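Local coordinates for protein L544 (Acanthamoeba polyphaga mimivirus, PDB 4AMQ) that probably acts as a nucleotidyl transferase of the virion, using divalent metal ions bound to its nucleotidyltransferase domain, at residues Y63-D68 against L275-L280; V281-Y286 against Q347-I352; F57-P62 against I268-F273; Y207-F212 against L297-S302. One frame throughout, in Å; residues are numbered along the deposited sequence.

Contact 1: residues Y63-D68 against L275-L280; sequences YITDID and LYKQLL. With MN (manganese (II) ion), chain B; MN (manganese (II) ion), chain C.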
# COMPACT_ATOMS: atom_id res chain seq x y z
N TYR A 63 -3.19 -6.40 -14.52
CA TYR A 63 -2.95 -7.11 -13.27
C TYR A 63 -3.32 -6.27 -12.06
O TYR A 63 -2.45 -5.68 -11.42
CB TYR A 63 -1.50 -7.57 -13.18
CG TYR A 63 -1.11 -8.60 -14.21
CD1 TYR A 63 -1.38 -9.95 -14.01
CD2 TYR A 63 -0.49 -8.23 -15.40
CE1 TYR A 63 -1.03 -10.90 -14.95
CE2 TYR A 63 -0.13 -9.16 -16.35
CZ TYR A 63 -0.41 -10.50 -16.12
OH TYR A 63 -0.05 -11.44 -17.06
N ILE A 64 -4.61 -6.22 -11.75
CA ILE A 64 -5.12 -5.38 -10.68
C ILE A 64 -4.31 -5.52 -9.39
O ILE A 64 -4.04 -6.64 -8.94
CB ILE A 64 -6.61 -5.67 -10.39
CG1 ILE A 64 -7.44 -5.43 -11.65
CG2 ILE A 64 -7.11 -4.81 -9.24
CD1 ILE A 64 -8.91 -5.70 -11.46
N THR A 65 -3.94 -4.39 -8.80
CA THR A 65 -3.19 -4.37 -7.55
C THR A 65 -4.06 -3.89 -6.40
O THR A 65 -4.25 -4.60 -5.42
CB THR A 65 -1.95 -3.47 -7.66
OG1 THR A 65 -2.34 -2.16 -8.09
CG2 THR A 65 -0.96 -4.05 -8.66
N ASP A 66 -4.59 -2.68 -6.54
CA ASP A 66 -5.48 -2.13 -5.53
C ASP A 66 -6.39 -1.07 -6.15
O ASP A 66 -6.27 -0.74 -7.33
CB ASP A 66 -4.67 -1.51 -4.39
CG ASP A 66 -3.87 -0.31 -4.83
OD1 ASP A 66 -3.14 -0.41 -5.84
OD2 ASP A 66 -3.97 0.75 -4.18
N ILE A 67 -7.32 -0.55 -5.35
CA ILE A 67 -8.21 0.51 -5.81
C ILE A 67 -8.05 1.75 -4.93
O ILE A 67 -8.16 1.68 -3.71
CB ILE A 67 -9.69 0.06 -5.83
CG1 ILE A 67 -9.94 -0.96 -6.95
CG2 ILE A 67 -10.61 1.25 -6.00
CD1 ILE A 67 -9.38 -2.34 -6.68
N ASP A 68 -7.78 2.88 -5.58
CA ASP A 68 -7.66 4.17 -4.90
C ASP A 68 -8.83 5.06 -5.30
O ASP A 68 -9.11 5.23 -6.49
CB ASP A 68 -6.35 4.87 -5.29
CG ASP A 68 -5.12 4.08 -4.87
OD1 ASP A 68 -5.21 3.34 -3.87
OD2 ASP A 68 -4.07 4.21 -5.54
N LEU A 275 2.72 -9.08 -13.61
CA LEU A 275 2.50 -10.09 -12.57
C LEU A 275 3.54 -10.00 -11.45
O LEU A 275 3.25 -10.29 -10.29
CB LEU A 275 2.46 -11.50 -13.17
CG LEU A 275 2.15 -12.64 -12.20
CD1 LEU A 275 0.90 -12.33 -11.37
CD2 LEU A 275 2.00 -13.97 -12.93
N TYR A 276 4.76 -9.61 -11.80
CA TYR A 276 5.80 -9.38 -10.81
C TYR A 276 5.37 -8.31 -9.81
O TYR A 276 5.56 -8.45 -8.61
CB TYR A 276 7.11 -8.95 -11.47
CG TYR A 276 7.76 -10.00 -12.34
CD1 TYR A 276 7.32 -10.24 -13.63
CD2 TYR A 276 8.84 -10.75 -11.87
CE1 TYR A 276 7.91 -11.20 -14.42
CE2 TYR A 276 9.44 -11.71 -12.66
CZ TYR A 276 8.97 -11.93 -13.94
OH TYR A 276 9.55 -12.88 -14.74
N LYS A 277 4.79 -7.23 -10.33
CA LYS A 277 4.35 -6.13 -9.48
C LYS A 277 3.14 -6.53 -8.63
O LYS A 277 3.05 -6.17 -7.46
CB LYS A 277 4.04 -4.88 -10.32
CG LYS A 277 3.30 -3.77 -9.57
CD LYS A 277 3.50 -2.41 -10.25
CE LYS A 277 3.01 -2.40 -11.69
NZ LYS A 277 1.53 -2.49 -11.79
N GLN A 278 2.23 -7.29 -9.23
CA GLN A 278 1.01 -7.69 -8.53
C GLN A 278 1.34 -8.62 -7.36
O GLN A 278 0.75 -8.50 -6.29
CB GLN A 278 0.03 -8.36 -9.49
CG GLN A 278 -1.39 -8.49 -8.93
CD GLN A 278 -2.22 -9.52 -9.68
OE1 GLN A 278 -1.86 -10.70 -9.75
NE2 GLN A 278 -3.34 -9.08 -10.23
N LEU A 279 2.27 -9.53 -7.58
CA LEU A 279 2.71 -10.45 -6.53
C LEU A 279 3.39 -9.74 -5.37
O LEU A 279 3.27 -10.16 -4.22
CB LEU A 279 3.61 -11.55 -7.09
CG LEU A 279 2.87 -12.71 -7.77
CD1 LEU A 279 3.86 -13.67 -8.42
CD2 LEU A 279 1.98 -13.44 -6.77
N LEU A 280 4.12 -8.66 -5.66
CA LEU A 280 4.74 -7.86 -4.61
C LEU A 280 3.68 -7.19 -3.75
O LEU A 280 3.77 -7.20 -2.52
CB LEU A 280 5.68 -6.80 -5.21
CG LEU A 280 6.92 -7.33 -5.94
CD1 LEU A 280 7.71 -6.18 -6.53
CD2 LEU A 280 7.78 -8.16 -5.01
MN MN B . -3.11 1.92 -6.34
MN MN C . -3.51 2.31 -2.70
O HOH W 1 0.44 -5.29 -11.41
O HOH W 2 -0.02 -0.45 -9.57
O HOH W 3 -1.11 1.21 -7.10
O HOH W 4 -1.51 1.20 -1.55
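The loop that leads into the DxD motif of strand 66-72, Asp-66 and Asp-68, packs on helix 274-292, with Tyr-63 against Leu-275 and Gln-278. Gln-278 NE2 donates to Ile-64 O at 2.8 Å, with an N-H...O angle of 147° and the donor tilted from the carbonyl plane. Its reach comes from an extended chain whose CG stands anti to the backbone N (chi1 -166°). The same NE2 serves Leu-24 O, while OE1 accepts from Arg-282, which restrains the rotation of the amide. Leu-275 N lies over the centre of one face of the Tyr-63 ring, and CB adds a CH-pi contact 4.3 Å from the centroid. Lys-277 NZ, salt-bridged to Glu-270, also reaches Tyr-63 O through a water. Asp-66 OD1 and OD2 both bind the first manganese, OD1 at 2.4 Å, and OD2 bridges to the second at 2.2 Å. Asp-68 gives OD1 to the second ion (2.3 Å) and OD2 to the first; Asp-213 and a water are further ligands of the second. Thr-65 OG1 donates to the anti lone pair of Asp-66 OD1 (3.0 Å). The helix thus probably steadies the backbone before the ligands, and Thr-65, in the second shell, is placed to steady the first carboxylate.

Contact 2: residues V281-Y286 against Q347-I352; sequences VRIDSY and QLYTNI
Asp-284 OD2 and Tyr-349 OH lie 3.4 Å apart, a weak hydrogen bond at best, for the phenol proton has another acceptor within reach. The two side chains meet at about a right angle, with carboxylate and ring planes 49° apart, and OD1 comes to 3.6 Å from Tyr-349 CE1. Arg-287, one turn beyond Asp-284, bears on both partners: it makes a cation-pi contact with the Tyr-349 ring and a long, weak ion pair with Asp-284 OD1.

These residues border a packing between helix 274-292 and helix 334-368, whose short segments run nearly antiparallel (160°) with axes 10.4 Å apart. Branched and aromatic side chains fill that distance. Ile-283 bears most of the apolar load through two branches. Its CG2 methyl meets Tyr-349 CD1 obliquely at 3.7 Å, while the CG1 arm, anti to the carbonyl carbon and extended (chi1 -69°), carries CD1 toward Leu-348 and Ile-352. There it meets Ile-352 CD1 tip to tip at 4.1 Å and approaches Leu-348 CD2 at 4.2 Å. Ile-307 of helix 297-311 closes over Ile-283 and Leu-348, making this a three-helix core.

Tyrosine fits the boundary because its ring carbons meet isoleucine while its hydroxyl reaches the carboxylate. With the one polar bond weak, apolar packing probably contributes most here, and the nearby arginine would probably favour a charged Asp-284.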
# COMPACT_ATOMS: atom_id res chain seq x y z
N VAL A 281 2.69 -6.60 -4.41
CA VAL A 281 1.57 -5.96 -3.71
C VAL A 281 0.77 -6.97 -2.89
O VAL A 281 0.30 -6.67 -1.79
CB VAL A 281 0.62 -5.25 -4.69
CG1 VAL A 281 -0.62 -4.76 -3.97
CG2 VAL A 281 1.34 -4.10 -5.39
N ARG A 282 0.61 -8.18 -3.43
CA ARG A 282 -0.16 -9.22 -2.77
C ARG A 282 0.56 -9.72 -1.52
O ARG A 282 -0.07 -10.05 -0.52
CB ARG A 282 -0.46 -10.36 -3.75
CG ARG A 282 -1.47 -9.98 -4.84
CD ARG A 282 -1.40 -10.91 -6.05
NE ARG A 282 -1.52 -12.32 -5.69
CZ ARG A 282 -1.52 -13.32 -6.57
NH1 ARG A 282 -1.43 -13.06 -7.87
NH2 ARG A 282 -1.63 -14.57 -6.15
N ILE A 283 1.89 -9.75 -1.57
CA ILE A 283 2.70 -10.08 -0.40
C ILE A 283 2.63 -8.94 0.64
O ILE A 283 2.60 -9.20 1.84
CB ILE A 283 4.16 -10.36 -0.78
CG1 ILE A 283 4.26 -11.68 -1.56
CG2 ILE A 283 5.04 -10.42 0.46
CD1 ILE A 283 5.61 -11.91 -2.20
N ASP A 284 2.62 -7.70 0.17
CA ASP A 284 2.41 -6.56 1.07
C ASP A 284 1.05 -6.63 1.78
O ASP A 284 0.92 -6.25 2.93
CB ASP A 284 2.52 -5.24 0.31
CG ASP A 284 3.95 -4.84 0.04
OD1 ASP A 284 4.85 -5.20 0.84
OD2 ASP A 284 4.18 -4.14 -0.98
N SER A 285 0.03 -7.13 1.07
CA SER A 285 -1.29 -7.31 1.67
C SER A 285 -1.27 -8.30 2.84
O SER A 285 -1.86 -8.05 3.89
CB SER A 285 -2.29 -7.76 0.61
OG SER A 285 -2.48 -6.75 -0.37
N TYR A 286 -0.57 -9.42 2.65
CA TYR A 286 -0.38 -10.39 3.72
C TYR A 286 0.26 -9.70 4.92
O TYR A 286 -0.29 -9.72 6.03
CB TYR A 286 0.52 -11.53 3.22
CG TYR A 286 0.63 -12.73 4.14
CD1 TYR A 286 1.36 -12.68 5.31
CD2 TYR A 286 -0.00 -13.93 3.81
CE1 TYR A 286 1.47 -13.78 6.14
CE2 TYR A 286 0.09 -15.04 4.64
CZ TYR A 286 0.83 -14.96 5.80
OH TYR A 286 0.93 -16.06 6.61
N GLN A 347 11.51 -13.58 2.00
CA GLN A 347 12.53 -14.04 1.07
C GLN A 347 12.01 -13.99 -0.36
O GLN A 347 12.70 -13.53 -1.27
CB GLN A 347 12.95 -15.48 1.40
CG GLN A 347 13.61 -15.63 2.76
CD GLN A 347 13.77 -17.09 3.16
OE1 GLN A 347 14.23 -17.92 2.37
NE2 GLN A 347 13.38 -17.41 4.39
N LEU A 348 10.78 -14.45 -0.54
CA LEU A 348 10.14 -14.45 -1.86
C LEU A 348 10.03 -13.03 -2.40
O LEU A 348 10.27 -12.79 -3.57
CB LEU A 348 8.76 -15.10 -1.78
CG LEU A 348 8.03 -15.29 -3.11
CD1 LEU A 348 8.88 -16.12 -4.07
CD2 LEU A 348 6.67 -15.95 -2.89
N TYR A 349 9.67 -12.10 -1.52
CA TYR A 349 9.54 -10.71 -1.89
C TYR A 349 10.87 -10.20 -2.45
O TYR A 349 10.91 -9.59 -3.52
CB TYR A 349 9.14 -9.89 -0.66
CG TYR A 349 8.70 -8.47 -0.96
CD1 TYR A 349 7.37 -8.18 -1.24
CD2 TYR A 349 9.61 -7.42 -0.93
CE1 TYR A 349 6.96 -6.89 -1.50
CE2 TYR A 349 9.21 -6.12 -1.19
CZ TYR A 349 7.89 -5.86 -1.47
OH TYR A 349 7.48 -4.57 -1.73
N THR A 350 11.94 -10.48 -1.72
CA THR A 350 13.29 -10.10 -2.14
C THR A 350 13.64 -10.74 -3.48
O THR A 350 14.18 -10.08 -4.38
CB THR A 350 14.33 -10.55 -1.10
OG1 THR A 350 14.03 -9.94 0.16
CG2 THR A 350 15.73 -10.15 -1.55
N ASN A 351 13.32 -12.02 -3.61
CA ASN A 351 13.63 -12.76 -4.82
C ASN A 351 12.91 -12.18 -6.04
O ASN A 351 13.50 -12.04 -7.11
CB ASN A 351 13.30 -14.24 -4.65
CG ASN A 351 13.95 -15.11 -5.70
OD1 ASN A 351 13.28 -15.84 -6.42
ND2 ASN A 351 15.27 -15.02 -5.81
N ILE A 352 11.64 -11.85 -5.87
CA ILE A 352 10.85 -11.30 -6.97
C ILE A 352 11.40 -9.94 -7.41
O ILE A 352 11.51 -9.67 -8.60
CB ILE A 352 9.36 -11.15 -6.60
CG1 ILE A 352 8.75 -12.53 -6.36
CG2 ILE A 352 8.61 -10.42 -7.70
CD1 ILE A 352 7.34 -12.49 -5.84

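Contact 3: residues F57-P62 against I268-F273; sequences FRRRIP and IIETKF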
# COMPACT_ATOMS: atom_id res chain seq x y z
N PHE A 57 -6.13 1.60 -11.04
CA PHE A 57 -7.45 1.09 -11.41
C PHE A 57 -8.14 2.00 -12.43
O PHE A 57 -8.84 1.52 -13.32
CB PHE A 57 -8.33 0.91 -10.17
CG PHE A 57 -9.62 0.19 -10.45
CD1 PHE A 57 -9.61 -1.12 -10.91
CD2 PHE A 57 -10.83 0.81 -10.24
CE1 PHE A 57 -10.79 -1.79 -11.16
CE2 PHE A 57 -12.02 0.15 -10.49
CZ PHE A 57 -12.00 -1.15 -10.96
N ARG A 58 -7.94 3.30 -12.29
CA ARG A 58 -8.45 4.25 -13.28
C ARG A 58 -7.86 3.96 -14.65
O ARG A 58 -8.52 4.13 -15.68
CB ARG A 58 -8.15 5.70 -12.85
CG ARG A 58 -8.41 6.74 -13.94
CD ARG A 58 -8.08 8.14 -13.46
NE ARG A 58 -6.79 8.19 -12.76
CZ ARG A 58 -6.28 9.28 -12.21
NH1 ARG A 58 -6.93 10.43 -12.27
NH2 ARG A 58 -5.10 9.23 -11.59
N ARG A 59 -6.60 3.52 -14.67
CA ARG A 59 -5.92 3.15 -15.91
C ARG A 59 -6.28 1.74 -16.34
O ARG A 59 -5.87 1.28 -17.41
CB ARG A 59 -4.41 3.29 -15.76
CG ARG A 59 -3.91 4.72 -15.68
CD ARG A 59 -2.39 4.77 -15.59
NE ARG A 59 -1.90 4.35 -14.28
CZ ARG A 59 -1.06 3.34 -14.07
NH1 ARG A 59 -0.61 2.62 -15.09
NH2 ARG A 59 -0.67 3.04 -12.84
N ARG A 60 -7.04 1.04 -15.49
CA ARG A 60 -7.49 -0.31 -15.79
C ARG A 60 -6.35 -1.25 -16.16
O ARG A 60 -6.45 -1.99 -17.14
CB ARG A 60 -8.53 -0.28 -16.92
CG ARG A 60 -9.77 0.53 -16.61
CD ARG A 60 -10.72 0.55 -17.80
NE ARG A 60 -12.08 0.93 -17.42
CZ ARG A 60 -12.55 2.17 -17.46
NH1 ARG A 60 -11.78 3.17 -17.87
NH2 ARG A 60 -13.80 2.42 -17.09
N ILE A 61 -5.27 -1.21 -15.39
CA ILE A 61 -4.14 -2.11 -15.64
C ILE A 61 -4.59 -3.56 -15.56
O ILE A 61 -5.43 -3.91 -14.74
CB ILE A 61 -2.99 -1.87 -14.64
CG1 ILE A 61 -3.45 -2.15 -13.21
CG2 ILE A 61 -2.44 -0.45 -14.77
CD1 ILE A 61 -2.33 -2.14 -12.19
N PRO A 62 -4.02 -4.42 -16.42
CA PRO A 62 -4.46 -5.82 -16.52
C PRO A 62 -4.30 -6.60 -15.22
O PRO A 62 -5.19 -7.37 -14.86
CB PRO A 62 -3.55 -6.40 -17.62
CG PRO A 62 -2.38 -5.48 -17.67
CD PRO A 62 -2.91 -4.12 -17.34
N ILE A 268 5.44 -2.60 -21.02
CA ILE A 268 6.53 -3.22 -20.27
C ILE A 268 6.22 -3.33 -18.79
O ILE A 268 6.36 -4.39 -18.18
CB ILE A 268 7.84 -2.43 -20.46
CG1 ILE A 268 8.24 -2.41 -21.94
CG2 ILE A 268 8.95 -3.03 -19.62
CD1 ILE A 268 9.41 -1.51 -22.25
N ILE A 269 5.80 -2.21 -18.20
CA ILE A 269 5.52 -2.14 -16.77
C ILE A 269 4.29 -2.96 -16.39
O ILE A 269 4.33 -3.73 -15.43
CB ILE A 269 5.34 -0.67 -16.32
CG1 ILE A 269 6.62 0.12 -16.56
CG2 ILE A 269 4.92 -0.61 -14.86
CD1 ILE A 269 6.50 1.61 -16.30
N GLU A 270 3.21 -2.80 -17.15
CA GLU A 270 1.91 -3.33 -16.75
C GLU A 270 1.54 -4.69 -17.34
O GLU A 270 0.72 -5.42 -16.78
CB GLU A 270 0.81 -2.31 -17.07
CG GLU A 270 1.04 -0.93 -16.47
CD GLU A 270 1.06 -0.94 -14.95
OE1 GLU A 270 0.77 -2.00 -14.36
OE2 GLU A 270 1.35 0.11 -14.35
N THR A 271 2.14 -5.05 -18.47
CA THR A 271 1.82 -6.34 -19.09
C THR A 271 2.97 -7.33 -19.00
O THR A 271 2.83 -8.41 -18.42
CB THR A 271 1.36 -6.18 -20.56
OG1 THR A 271 0.14 -5.44 -20.61
CG2 THR A 271 1.12 -7.54 -21.20
N LYS A 272 4.12 -6.96 -19.56
CA LYS A 272 5.27 -7.85 -19.54
C LYS A 272 5.69 -8.20 -18.12
O LYS A 272 5.98 -9.36 -17.82
CB LYS A 272 6.44 -7.23 -20.31
CG LYS A 272 7.65 -8.13 -20.39
CD LYS A 272 8.71 -7.54 -21.30
CE LYS A 272 9.98 -8.38 -21.26
NZ LYS A 272 9.72 -9.78 -21.68
N PHE A 273 5.73 -7.20 -17.24
CA PHE A 273 6.16 -7.41 -15.86
C PHE A 273 5.02 -7.19 -14.87
O PHE A 273 5.25 -7.10 -13.66
CB PHE A 273 7.35 -6.52 -15.52
CG PHE A 273 8.55 -6.77 -16.39
CD1 PHE A 273 9.22 -7.98 -16.33
CD2 PHE A 273 9.03 -5.78 -17.24
CE1 PHE A 273 10.33 -8.21 -17.12
CE2 PHE A 273 10.13 -6.01 -18.04
CZ PHE A 273 10.79 -7.23 -17.98
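Arg-59 and Glu-270 form a salt bridge beside the Schellman motif that ends the short helix 55-58, joining the nucleotidyltransferase domain to the last turn of helix 259-272. Arg-60 is the residue with positive phi (53°) that turns the chain there, and its NE pairs with Glu-31. Arg-59 NH1 donates almost straight to Glu-270 OE2, at 3.3 Å and an N-H...O angle of 174°. The oxygen lies in the guanidinium plane, yet the donor meets it from above the carboxylate plane, 51° out of it.

Both groups have further partners. Arg-59 NH1 also bridges to Glu-266, its stronger partner. Glu-270 OE2 accepts from Arg-252 as well, and OE1 takes Lys-277 NZ, so the carboxylate is served by three cationic side chains, which would probably keep it ionised despite its burial. Its chain bends at chi2, turning the acid toward this cluster.

In the backbone, Phe-273 N donates to Ile-268 O at 3.0 Å, the bond of a wider pi-type turn closing the helix, and Ile-269 O receives the hydroxyl of Tyr-245. Pro-62, which has no N-H to satisfy, sets its ring against the helix end, CG 3.2 Å from Glu-270 O and 3.9 Å from Thr-271 OG1. Ile-61 gives the acid an apolar flank: its CG2 methyl rests 3.5 Å from Glu-270 CD.

Contact 4: residues Y207-F212 against L297-S302; sequences YYPIGF and LDTAKS
Tyr-207 and Tyr-208 bring their backbone alongside Ser-302 of helix 297-311, the CA atoms of Tyr-208 and Ser-302 lying 6.0 Å apart. Tyr-208 is nearly fully extended (phi -159°, psi 165°), and from Pro-209 onward the chain becomes strand 209-217, which leaves the helix behind and enters the central sheet. The Tyr-207 carbonyl faces the helix, its O atom 3.4 Å from Ser-302 CB. A water links the backbones loosely: it donates to Ser-302 O at 2.8 Å and, weakly, to Tyr-207 O at 3.5 Å.

Ser-302 is small enough to let the loop come this close. Its hydroxyl, placed between the backbone N and the carbonyl carbon (chi1 74°), turns back along its own helix, and OG donates to Thr-299 O at 2.8 Å. That bond satisfies the hydroxyl without help from the loop. One turn earlier, Thr-299 divides its branches by polarity. With CG2 anti to the backbone N, the methyl meets Pro-209 CG at 3.6 Å, the two side chains crossing at a slant, while OG1 bonds to Asp-296. The restricted phi of proline is compatible with starting the strand, and its apolar ring suits the threonine methyl; Ile-289 of helix 274-292 also touches it.

The Tyr-208 ring turns from this helix toward Gln-278 and Arg-282. Residues 205-208 link strands 196-204 and 209-217, antiparallel neighbours, so here the connection of a beta-hairpin in the nucleotidyltransferase sheet packs on a helix of the helical domain.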
# COMPACT_ATOMS: atom_id res chain seq x y z
N TYR A 207 -10.62 -14.72 -4.98
CA TYR A 207 -9.86 -15.72 -4.22
C TYR A 207 -9.05 -15.15 -3.05
O TYR A 207 -8.63 -15.91 -2.17
CB TYR A 207 -8.91 -16.48 -5.16
CG TYR A 207 -9.61 -17.32 -6.20
CD1 TYR A 207 -10.00 -16.77 -7.42
CD2 TYR A 207 -9.87 -18.67 -5.99
CE1 TYR A 207 -10.63 -17.53 -8.38
CE2 TYR A 207 -10.50 -19.44 -6.94
CZ TYR A 207 -10.88 -18.86 -8.14
OH TYR A 207 -11.51 -19.62 -9.10
N TYR A 208 -8.84 -13.84 -3.02
CA TYR A 208 -8.03 -13.23 -1.97
C TYR A 208 -8.32 -11.72 -1.82
O TYR A 208 -8.93 -11.12 -2.70
CB TYR A 208 -6.54 -13.48 -2.23
CG TYR A 208 -6.04 -12.92 -3.54
CD1 TYR A 208 -5.73 -11.57 -3.67
CD2 TYR A 208 -5.86 -13.74 -4.66
CE1 TYR A 208 -5.27 -11.04 -4.86
CE2 TYR A 208 -5.39 -13.22 -5.86
CZ TYR A 208 -5.10 -11.87 -5.95
OH TYR A 208 -4.64 -11.33 -7.14
N PRO A 209 -7.88 -11.12 -0.70
CA PRO A 209 -8.16 -9.71 -0.37
C PRO A 209 -7.45 -8.71 -1.28
O PRO A 209 -6.32 -8.93 -1.70
CB PRO A 209 -7.63 -9.57 1.06
CG PRO A 209 -7.50 -10.96 1.58
CD PRO A 209 -7.16 -11.80 0.39
N ILE A 210 -8.13 -7.60 -1.55
CA ILE A 210 -7.61 -6.51 -2.36
C ILE A 210 -7.77 -5.20 -1.59
O ILE A 210 -8.79 -4.97 -0.97
CB ILE A 210 -8.36 -6.41 -3.71
CG1 ILE A 210 -8.16 -7.70 -4.51
CG2 ILE A 210 -7.88 -5.22 -4.51
CD1 ILE A 210 -6.71 -7.97 -4.84
N GLY A 211 -6.74 -4.36 -1.62
CA GLY A 211 -6.78 -3.10 -0.91
C GLY A 211 -7.68 -2.08 -1.59
O GLY A 211 -7.61 -1.89 -2.80
N PHE A 212 -8.53 -1.45 -0.80
CA PHE A 212 -9.32 -0.31 -1.26
C PHE A 212 -9.00 0.86 -0.35
O PHE A 212 -9.32 0.84 0.83
CB PHE A 212 -10.82 -0.62 -1.19
CG PHE A 212 -11.33 -1.49 -2.32
CD1 PHE A 212 -11.01 -2.83 -2.38
CD2 PHE A 212 -12.12 -0.95 -3.32
CE1 PHE A 212 -11.47 -3.63 -3.42
CE2 PHE A 212 -12.59 -1.74 -4.36
CZ PHE A 212 -12.27 -3.08 -4.40
N LEU A 297 -6.23 -17.72 9.70
CA LEU A 297 -5.58 -18.80 8.96
C LEU A 297 -6.18 -18.95 7.57
O LEU A 297 -5.46 -19.06 6.58
CB LEU A 297 -5.68 -20.12 9.72
CG LEU A 297 -5.06 -21.34 9.02
CD1 LEU A 297 -3.62 -21.05 8.63
CD2 LEU A 297 -5.14 -22.58 9.90
N ASP A 298 -7.51 -18.95 7.50
CA ASP A 298 -8.22 -19.13 6.24
C ASP A 298 -7.83 -18.09 5.19
O ASP A 298 -7.70 -18.40 4.01
CB ASP A 298 -9.73 -19.12 6.48
CG ASP A 298 -10.52 -18.87 5.21
OD1 ASP A 298 -10.54 -19.77 4.34
OD2 ASP A 298 -11.13 -17.79 5.09
N THR A 299 -7.62 -16.85 5.62
CA THR A 299 -7.23 -15.79 4.70
C THR A 299 -5.76 -15.93 4.31
O THR A 299 -5.40 -15.77 3.15
CB THR A 299 -7.51 -14.39 5.27
OG1 THR A 299 -8.91 -14.26 5.55
CG2 THR A 299 -7.09 -13.31 4.28
N ALA A 300 -4.93 -16.25 5.30
CA ALA A 300 -3.51 -16.47 5.04
C ALA A 300 -3.32 -17.59 4.03
O ALA A 300 -2.49 -17.50 3.13
CB ALA A 300 -2.76 -16.79 6.33
N LYS A 301 -4.09 -18.66 4.20
CA LYS A 301 -4.01 -19.81 3.32
C LYS A 301 -4.44 -19.47 1.90
O LYS A 301 -3.82 -19.89 0.94
CB LYS A 301 -4.86 -20.97 3.86
CG LYS A 301 -4.99 -22.12 2.88
CD LYS A 301 -5.87 -23.24 3.42
CE LYS A 301 -5.20 -23.97 4.57
NZ LYS A 301 -5.98 -25.18 4.95
N SER A 302 -5.53 -18.71 1.77
CA SER A 302 -6.02 -18.34 0.45
C SER A 302 -4.96 -17.51 -0.29
O SER A 302 -4.74 -17.71 -1.48
CB SER A 302 -7.35 -17.58 0.55
OG SER A 302 -7.16 -16.25 1.01
O HOH W 5 -6.65 -18.55 -3.29

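Contacts 1, 3 and 4 join the nucleotidyltransferase domain to the helical domain, whereas contact 2 lies within the latter. The joining contacts cross along the chain, their first segments in the order 3, 1, 4 and their partners likewise; contact 2 opens after contacts 1 and 3 have closed and crosses contact 4. Helix 274-292 serves contacts 1 and 2, about 11 Å apart centre to centre. By the same measure contact 3 is about 9 Å from contact 1, linked by the Lys-277 to Glu-270 salt bridge, and contact 4 about 14 Å, joined through strands 66-72 and 209-217. Contacts 3 and 4 stand about 22 Å apart, so the interface extends on from the segment carrying the manganese ligands.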